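Hypothetical protein (PDB 2IN3) is an uncharacterised DsbA-family protein of the FrnE-like subfamily that probably acts as a thiol-disulfide oxidoreductase, perhaps a disulfide isomerase. Local coordinates at residues C18-P26 with W68-F79; E107-I118 with L135-I144. All coordinates share one frame; numbering follows the deposited sequence.

Contact 1: residues C18-P26 with W68-F79; sequences CSWCWGFAP and WHSVHITTGQPF. With EDO (1,2-ethanediol), chain D; PO4 (phosphate ion), chain B.
Trp20 and Trp22, two residues apart on helix 19-26, both meet 68-79; the hydrogen bonds are at Trp22, while both rings take part in aromatic contacts. Trp22 NE1 donates to Pro78 O at 2.8 Å, nearly straight and in the plane of both ring and carbonyl. Gln77, its chain bent at chi2 (-72°), folds over one face of this indole, and its NE2 donates to Trp22 O at 3.0 Å; Ala25 N reaches that oxygen from the opposite face of the carbonyl plane. Cys18, at the N-cap of this helix, and Cys21 in its first turn form a CxxC pair consistent with the thioredoxin-type motif of DsbA-like proteins, and loop 76-79 fastens the helix's first turns to helix 68-75. The edge of Trp22 meets the face of Phe79 in a T-shaped pair, planes at 85°. Val71 CG2 makes a CH-pi contact 3.6 Å from the five-membered ring centroid of Trp20, which sits as a knob among Ser70, Val71, Thr74 and Thr75. Val71 CG1 presses on Gly23 CA at 3.4 Å, where a CB would clash with it. A phosphate ion accepts from Ser19 N and Ser19 OG and is also hydrogen-bonded to His67 ND1.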
# COMPACT_ATOMS: atom_id res chain seq x y z
N CYS A 18 3.58 1.46 5.77
CA CYS A 18 2.91 0.76 6.84
C CYS A 18 3.49 -0.68 6.93
O CYS A 18 3.46 -1.41 5.94
CB CYS A 18 1.42 0.74 6.54
SG CYS A 18 0.48 -0.44 7.55
N SER A 19 4.05 -1.05 8.08
CA SER A 19 4.82 -2.28 8.20
C SER A 19 3.94 -3.51 8.11
O SER A 19 4.33 -4.48 7.50
CB SER A 19 5.70 -2.30 9.46
OG SER A 19 4.94 -2.18 10.65
N TRP A 20 2.76 -3.48 8.72
CA TRP A 20 1.83 -4.61 8.58
C TRP A 20 1.31 -4.79 7.16
O TRP A 20 0.90 -5.91 6.78
CB TRP A 20 0.68 -4.55 9.58
CG TRP A 20 1.11 -5.06 10.95
CD1 TRP A 20 1.37 -4.33 12.06
CD2 TRP A 20 1.34 -6.43 11.29
NE1 TRP A 20 1.73 -5.16 13.11
CE2 TRP A 20 1.70 -6.46 12.66
CE3 TRP A 20 1.26 -7.64 10.58
CZ2 TRP A 20 2.03 -7.65 13.32
CZ3 TRP A 20 1.59 -8.82 11.25
CH2 TRP A 20 1.96 -8.81 12.60
N CYS A 21 1.32 -3.70 6.37
CA CYS A 21 1.03 -3.80 4.93
C CYS A 21 2.13 -4.61 4.24
O CYS A 21 1.83 -5.47 3.38
CB CYS A 21 0.89 -2.39 4.29
SG CYS A 21 -0.66 -1.54 4.87
N TRP A 22 3.39 -4.34 4.59
CA TRP A 22 4.48 -5.21 4.09
C TRP A 22 4.33 -6.65 4.61
O TRP A 22 4.56 -7.60 3.86
CB TRP A 22 5.81 -4.62 4.50
CG TRP A 22 7.09 -5.32 4.09
CD1 TRP A 22 8.18 -5.55 4.89
CD2 TRP A 22 7.47 -5.72 2.77
NE1 TRP A 22 9.21 -6.12 4.15
CE2 TRP A 22 8.80 -6.23 2.85
CE3 TRP A 22 6.82 -5.73 1.53
CZ2 TRP A 22 9.48 -6.74 1.73
CZ3 TRP A 22 7.51 -6.22 0.41
CH2 TRP A 22 8.81 -6.72 0.53
N GLY A 23 3.93 -6.83 5.87
CA GLY A 23 3.66 -8.19 6.37
C GLY A 23 2.60 -8.91 5.52
O GLY A 23 2.64 -10.13 5.33
N PHE A 24 1.66 -8.13 5.02
CA PHE A 24 0.48 -8.64 4.33
C PHE A 24 0.73 -8.77 2.82
O PHE A 24 -0.11 -9.34 2.11
CB PHE A 24 -0.66 -7.63 4.56
CG PHE A 24 -2.04 -8.11 4.19
CD1 PHE A 24 -2.66 -9.09 4.94
CD2 PHE A 24 -2.72 -7.53 3.10
CE1 PHE A 24 -3.97 -9.50 4.63
CE2 PHE A 24 -4.03 -7.92 2.78
CZ PHE A 24 -4.65 -8.90 3.56
N ALA A 25 1.87 -8.26 2.33
CA ALA A 25 2.12 -8.32 0.87
C ALA A 25 1.96 -9.75 0.26
O ALA A 25 1.33 -9.89 -0.80
CB ALA A 25 3.44 -7.65 0.47
N PRO A 26 2.52 -10.80 0.92
CA PRO A 26 2.29 -12.14 0.37
C PRO A 26 0.81 -12.58 0.35
O PRO A 26 0.42 -13.38 -0.50
CB PRO A 26 3.08 -13.05 1.32
CG PRO A 26 4.17 -12.16 1.85
CD PRO A 26 3.44 -10.86 2.08
N TRP A 68 7.89 -3.48 13.30
CA TRP A 68 8.72 -4.17 12.32
C TRP A 68 9.15 -5.55 12.83
O TRP A 68 9.01 -6.55 12.15
CB TRP A 68 9.99 -3.37 12.00
CG TRP A 68 9.81 -2.10 11.24
CD1 TRP A 68 8.64 -1.35 11.09
CD2 TRP A 68 10.84 -1.36 10.59
NE1 TRP A 68 8.90 -0.22 10.38
CE2 TRP A 68 10.24 -0.20 10.04
CE3 TRP A 68 12.22 -1.58 10.40
CZ2 TRP A 68 10.96 0.74 9.29
CZ3 TRP A 68 12.95 -0.63 9.66
CH2 TRP A 68 12.31 0.53 9.13
N HIS A 69 9.69 -5.60 14.03
CA HIS A 69 10.00 -6.89 14.64
C HIS A 69 8.78 -7.84 14.67
O HIS A 69 8.91 -9.00 14.27
CB HIS A 69 10.57 -6.67 16.03
CG HIS A 69 11.95 -6.09 16.03
ND1 HIS A 69 13.06 -6.81 15.64
CD2 HIS A 69 12.41 -4.86 16.38
CE1 HIS A 69 14.15 -6.07 15.78
NE2 HIS A 69 13.78 -4.88 16.22
N SER A 70 7.61 -7.36 15.12
CA SER A 70 6.39 -8.18 15.11
C SER A 70 6.06 -8.72 13.75
O SER A 70 5.73 -9.91 13.63
CB SER A 70 5.15 -7.45 15.64
OG SER A 70 5.38 -6.95 16.93
N VAL A 71 6.12 -7.85 12.74
CA VAL A 71 5.83 -8.23 11.35
C VAL A 71 6.84 -9.30 10.89
O VAL A 71 6.47 -10.33 10.32
CB VAL A 71 5.88 -7.01 10.40
CG1 VAL A 71 5.78 -7.48 8.92
CG2 VAL A 71 4.75 -6.07 10.70
N HIS A 72 8.11 -9.03 11.16
CA HIS A 72 9.15 -9.95 10.73
C HIS A 72 8.96 -11.35 11.32
O HIS A 72 8.97 -12.34 10.60
CB HIS A 72 10.54 -9.43 11.10
CG HIS A 72 11.63 -10.34 10.68
ND1 HIS A 72 11.83 -10.68 9.36
CD2 HIS A 72 12.56 -11.02 11.39
CE1 HIS A 72 12.84 -11.53 9.27
NE2 HIS A 72 13.31 -11.74 10.49
N ILE A 73 8.76 -11.44 12.63
CA ILE A 73 8.69 -12.77 13.23
C ILE A 73 7.37 -13.48 12.94
O ILE A 73 7.33 -14.71 12.88
CB ILE A 73 9.04 -12.79 14.71
CG1 ILE A 73 7.99 -12.08 15.55
CG2 ILE A 73 10.47 -12.23 14.95
CD1 ILE A 73 8.25 -12.30 17.06
N THR A 74 6.31 -12.72 12.68
CA THR A 74 4.98 -13.27 12.38
C THR A 74 4.86 -13.75 10.93
O THR A 74 4.25 -14.81 10.65
CB THR A 74 3.88 -12.21 12.65
OG1 THR A 74 3.90 -11.84 14.03
CG2 THR A 74 2.45 -12.74 12.26
N THR A 75 5.45 -13.00 10.02
CA THR A 75 5.25 -13.20 8.59
C THR A 75 6.50 -13.62 7.83
O THR A 75 6.42 -14.07 6.68
CB THR A 75 4.69 -11.92 7.87
OG1 THR A 75 5.72 -10.92 7.75
CG2 THR A 75 3.46 -11.36 8.61
N GLY A 76 7.67 -13.40 8.44
CA GLY A 76 8.90 -13.65 7.73
C GLY A 76 9.33 -12.59 6.73
O GLY A 76 10.38 -12.75 6.11
N GLN A 77 8.55 -11.50 6.57
CA GLN A 77 8.91 -10.44 5.62
C GLN A 77 10.16 -9.73 6.12
O GLN A 77 10.30 -9.55 7.32
CB GLN A 77 7.77 -9.45 5.40
CG GLN A 77 6.63 -10.00 4.55
CD GLN A 77 7.03 -10.12 3.08
OE1 GLN A 77 7.65 -11.09 2.69
NE2 GLN A 77 6.64 -9.16 2.28
N PRO A 78 11.11 -9.42 5.22
CA PRO A 78 12.43 -8.93 5.67
C PRO A 78 12.41 -7.43 6.07
O PRO A 78 11.65 -6.64 5.51
CB PRO A 78 13.31 -9.15 4.43
CG PRO A 78 12.33 -9.00 3.26
CD PRO A 78 11.05 -9.60 3.75
N PHE A 79 13.28 -7.08 7.02
CA PHE A 79 13.55 -5.68 7.38
C PHE A 79 15.04 -5.58 7.67
O PHE A 79 15.62 -6.52 8.18
CB PHE A 79 12.82 -5.27 8.68
CG PHE A 79 11.30 -5.28 8.59
CD1 PHE A 79 10.60 -4.08 8.42
CD2 PHE A 79 10.59 -6.46 8.75
CE1 PHE A 79 9.21 -4.06 8.38
CE2 PHE A 79 9.19 -6.47 8.68
CZ PHE A 79 8.50 -5.28 8.49
C1 EDO D . 6.33 -10.39 18.35
O1 EDO D . 6.89 -9.07 18.24
C2 EDO D . 4.83 -10.29 18.40
O2 EDO D . 4.55 -9.18 19.25
P PO4 B . 3.65 1.07 11.45
O1 PO4 B . 4.30 1.46 12.75
O2 PO4 B . 2.89 2.21 10.81
O3 PO4 B . 4.70 0.53 10.53
O4 PO4 B . 2.59 0.03 11.79

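Contact 2: residues E107-I118 with L135-I144; sequences EPEKVFPFFAAI and LKKLAVDLGI
Lys110 reaches across to the end of helix 135-141 with a fully extended chain. Its CB points toward that segment, and CG lies anti to the carbonyl carbon (chi1 -69°), which sends the chain past Ile144. CD packs 3.8 Å from Ile144 CG1, CE passes 3.1 Å from Leu142 O, and NZ donates to that oxygen at 2.7 Å, in the carbonyl plane. The same NZ forms a salt bridge with Glu107 OE2 at 2.9 Å, approaching from above the carboxylate plane. A methionine here would probably leave Leu142 O without this donor and the Glu107 carboxylate without its salt-bridge partner. The gripped carbonyl belongs to a Schellman motif, in which Gly143, with positive phi, ends the helix and Ile144 N returns to Ala139 O. Farther along, Phe114 turns its ring edge to the backbone of 135-141, with CE1 3.5 Å from Ala139 N, while Leu142 CD1 lies against Phe114 CA at 3.6 Å. Ile118 CD1 meets Leu135 CD2 at 3.8 Å. The two helical segments cross at 133°; helix 94-106 touches Phe114 and Ile118, helix 146-154 packs on Leu135 and Ala139, and strand 40-45 lies against Val111, Phe112 and Phe115.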
# COMPACT_ATOMS: atom_id res chain seq x y z
N GLU A 107 0.01 2.66 -16.03
CA GLU A 107 -0.10 1.23 -16.35
C GLU A 107 -0.70 0.52 -15.14
O GLU A 107 0.03 0.07 -14.26
CB GLU A 107 1.27 0.61 -16.74
CG GLU A 107 1.87 1.12 -18.05
CD GLU A 107 3.18 0.44 -18.43
OE1 GLU A 107 3.17 -0.40 -19.35
OE2 GLU A 107 4.23 0.76 -17.82
N PRO A 108 -2.05 0.43 -15.08
CA PRO A 108 -2.75 -0.20 -13.95
C PRO A 108 -2.21 -1.58 -13.55
O PRO A 108 -2.21 -1.92 -12.37
CB PRO A 108 -4.18 -0.33 -14.47
CG PRO A 108 -4.33 0.78 -15.40
CD PRO A 108 -3.01 0.92 -16.10
N GLU A 109 -1.72 -2.35 -14.53
CA GLU A 109 -1.19 -3.70 -14.30
C GLU A 109 0.08 -3.68 -13.45
O GLU A 109 0.46 -4.70 -12.86
CB GLU A 109 -0.92 -4.36 -15.66
CG GLU A 109 -1.97 -3.99 -16.73
CD GLU A 109 -1.79 -2.59 -17.41
OE1 GLU A 109 -2.70 -2.20 -18.19
OE2 GLU A 109 -0.76 -1.90 -17.20
N LYS A 110 0.72 -2.51 -13.35
CA LYS A 110 1.98 -2.36 -12.61
C LYS A 110 1.83 -1.74 -11.23
O LYS A 110 2.84 -1.55 -10.52
CB LYS A 110 2.99 -1.58 -13.42
CG LYS A 110 3.47 -2.36 -14.63
CD LYS A 110 4.44 -1.60 -15.46
CE LYS A 110 4.79 -2.44 -16.67
NZ LYS A 110 5.70 -1.72 -17.57
N VAL A 111 0.59 -1.47 -10.83
CA VAL A 111 0.32 -0.88 -9.51
C VAL A 111 0.78 -1.76 -8.31
O VAL A 111 1.47 -1.26 -7.40
CB VAL A 111 -1.16 -0.49 -9.36
CG1 VAL A 111 -1.47 -0.03 -7.93
CG2 VAL A 111 -1.51 0.62 -10.36
N PHE A 112 0.35 -3.01 -8.25
CA PHE A 112 0.79 -3.86 -7.13
C PHE A 112 2.32 -4.11 -7.10
O PHE A 112 2.96 -4.01 -6.03
CB PHE A 112 -0.01 -5.17 -7.04
CG PHE A 112 -1.34 -5.01 -6.35
CD1 PHE A 112 -2.46 -4.57 -7.06
CD2 PHE A 112 -1.47 -5.26 -4.98
CE1 PHE A 112 -3.72 -4.41 -6.42
CE2 PHE A 112 -2.72 -5.10 -4.33
CZ PHE A 112 -3.83 -4.67 -5.06
N PRO A 113 2.92 -4.44 -8.24
CA PRO A 113 4.40 -4.53 -8.29
C PRO A 113 5.12 -3.25 -7.85
O PRO A 113 6.12 -3.34 -7.13
CB PRO A 113 4.68 -4.78 -9.76
CG PRO A 113 3.48 -5.49 -10.23
CD PRO A 113 2.34 -4.80 -9.55
N PHE A 114 4.62 -2.07 -8.26
CA PHE A 114 5.25 -0.80 -7.83
C PHE A 114 5.14 -0.54 -6.31
O PHE A 114 6.10 -0.12 -5.66
CB PHE A 114 4.67 0.38 -8.60
CG PHE A 114 5.39 1.69 -8.35
CD1 PHE A 114 6.69 1.89 -8.84
CD2 PHE A 114 4.76 2.73 -7.68
CE1 PHE A 114 7.36 3.10 -8.62
CE2 PHE A 114 5.43 3.94 -7.46
CZ PHE A 114 6.72 4.12 -7.92
N PHE A 115 3.96 -0.81 -5.75
CA PHE A 115 3.72 -0.67 -4.31
C PHE A 115 4.74 -1.57 -3.57
O PHE A 115 5.41 -1.16 -2.59
CB PHE A 115 2.30 -1.14 -4.02
CG PHE A 115 1.85 -0.91 -2.60
CD1 PHE A 115 0.97 0.14 -2.34
CD2 PHE A 115 2.27 -1.73 -1.55
CE1 PHE A 115 0.51 0.40 -1.05
CE2 PHE A 115 1.80 -1.47 -0.22
CZ PHE A 115 0.92 -0.39 0.00
N ALA A 116 4.85 -2.82 -4.01
CA ALA A 116 5.76 -3.80 -3.36
C ALA A 116 7.21 -3.34 -3.50
O ALA A 116 7.97 -3.43 -2.56
CB ALA A 116 5.57 -5.21 -3.95
N ALA A 117 7.57 -2.82 -4.68
CA ALA A 117 8.92 -2.33 -4.95
C ALA A 117 9.29 -1.21 -3.97
O ALA A 117 10.42 -1.19 -3.48
CB ALA A 117 9.08 -1.87 -6.44
N ILE A 118 8.36 -0.30 -3.69
CA ILE A 118 8.55 0.78 -2.71
C ILE A 118 8.78 0.20 -1.30
O ILE A 118 9.73 0.57 -0.61
CB ILE A 118 7.35 1.75 -2.65
CG1 ILE A 118 7.24 2.55 -3.99
CG2 ILE A 118 7.46 2.69 -1.46
CD1 ILE A 118 5.91 3.30 -4.09
N LEU A 135 11.71 7.09 -6.19
CA LEU A 135 10.49 6.57 -6.81
C LEU A 135 10.62 6.33 -8.32
O LEU A 135 10.14 5.31 -8.83
CB LEU A 135 9.29 7.48 -6.48
CG LEU A 135 8.89 7.53 -4.99
CD1 LEU A 135 7.85 8.63 -4.73
CD2 LEU A 135 8.39 6.16 -4.47
N LYS A 136 11.24 7.27 -9.04
CA LYS A 136 11.39 7.15 -10.50
C LYS A 136 12.30 5.99 -10.89
O LYS A 136 12.07 5.30 -11.91
CB LYS A 136 11.85 8.49 -11.12
CG LYS A 136 13.31 8.85 -10.84
CD LYS A 136 13.66 10.22 -11.40
CE LYS A 136 15.14 10.56 -11.21
NZ LYS A 136 15.32 12.04 -11.42
N LYS A 137 13.31 5.73 -10.08
CA LYS A 137 14.17 4.59 -10.28
C LYS A 137 13.37 3.27 -10.19
O LYS A 137 13.54 2.39 -11.03
CB LYS A 137 15.31 4.64 -9.26
CG LYS A 137 16.42 3.64 -9.46
CD LYS A 137 17.56 3.89 -8.47
CE LYS A 137 17.14 3.62 -7.01
NZ LYS A 137 18.30 3.66 -6.05
N LEU A 138 12.48 3.17 -9.20
CA LEU A 138 11.65 1.98 -9.04
C LEU A 138 10.70 1.77 -10.22
O LEU A 138 10.50 0.62 -10.68
CB LEU A 138 10.90 1.99 -7.68
CG LEU A 138 11.81 2.01 -6.44
CD1 LEU A 138 11.02 2.18 -5.14
CD2 LEU A 138 12.62 0.74 -6.35
N ALA A 139 10.13 2.86 -10.73
CA ALA A 139 9.26 2.82 -11.90
C ALA A 139 10.03 2.35 -13.17
O ALA A 139 9.55 1.50 -13.93
CB ALA A 139 8.61 4.19 -12.12
N VAL A 140 11.25 2.85 -13.34
CA VAL A 140 12.15 2.39 -14.42
C VAL A 140 12.41 0.88 -14.36
O VAL A 140 12.43 0.22 -15.40
CB VAL A 140 13.47 3.17 -14.41
CG1 VAL A 140 14.51 2.51 -15.33
CG2 VAL A 140 13.23 4.60 -14.85
N ASP A 141 12.58 0.34 -13.15
CA ASP A 141 12.86 -1.09 -12.96
C ASP A 141 11.66 -1.93 -13.47
O ASP A 141 11.82 -3.09 -13.90
CB ASP A 141 13.06 -1.41 -11.46
CG ASP A 141 14.36 -0.81 -10.87
OD1 ASP A 141 15.33 -0.56 -11.62
OD2 ASP A 141 14.40 -0.63 -9.62
N LEU A 142 10.47 -1.33 -13.42
CA LEU A 142 9.23 -1.99 -13.84
C LEU A 142 8.82 -1.67 -15.29
O LEU A 142 7.72 -2.03 -15.73
CB LEU A 142 8.11 -1.62 -12.87
CG LEU A 142 8.31 -2.37 -11.55
CD1 LEU A 142 7.43 -1.74 -10.50
CD2 LEU A 142 7.97 -3.83 -11.74
N GLY A 143 9.68 -0.98 -16.01
CA GLY A 143 9.44 -0.74 -17.43
C GLY A 143 8.67 0.55 -17.69
O GLY A 143 8.26 0.80 -18.83
N ILE A 144 8.52 1.38 -16.67
CA ILE A 144 7.89 2.69 -16.83
C ILE A 144 8.97 3.77 -16.96
O ILE A 144 9.67 4.07 -15.99
CB ILE A 144 6.96 3.02 -15.66
CG1 ILE A 144 5.93 1.90 -15.49
CG2 ILE A 144 6.28 4.37 -15.90
CD1 ILE A 144 5.05 2.04 -14.26

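In the fold
From the N terminus, strand 9-14 leads into helix 19-35, whose first turns form one half of contact 1. The chain then runs through strand 40-45 and returns in helix 58-75, so that contact 1 closes a loop of 41 intervening residues. Only after this, beyond helix 94-106, does contact 2 open, closing a shorter loop of 16 residues. The two are in series, neither nested nor crossed, with centres about 20 Å apart. Helix 111-123 joins them: Trp22 CZ3 packs 4.1 Å from Ala116 O, and Tyr123 meets the rings of Trp22, Trp68 and Phe79. Contact 1 ties the CxxC helix to helix 58-75, whereas contact 2 joins helix 111-123 to helix 132-141.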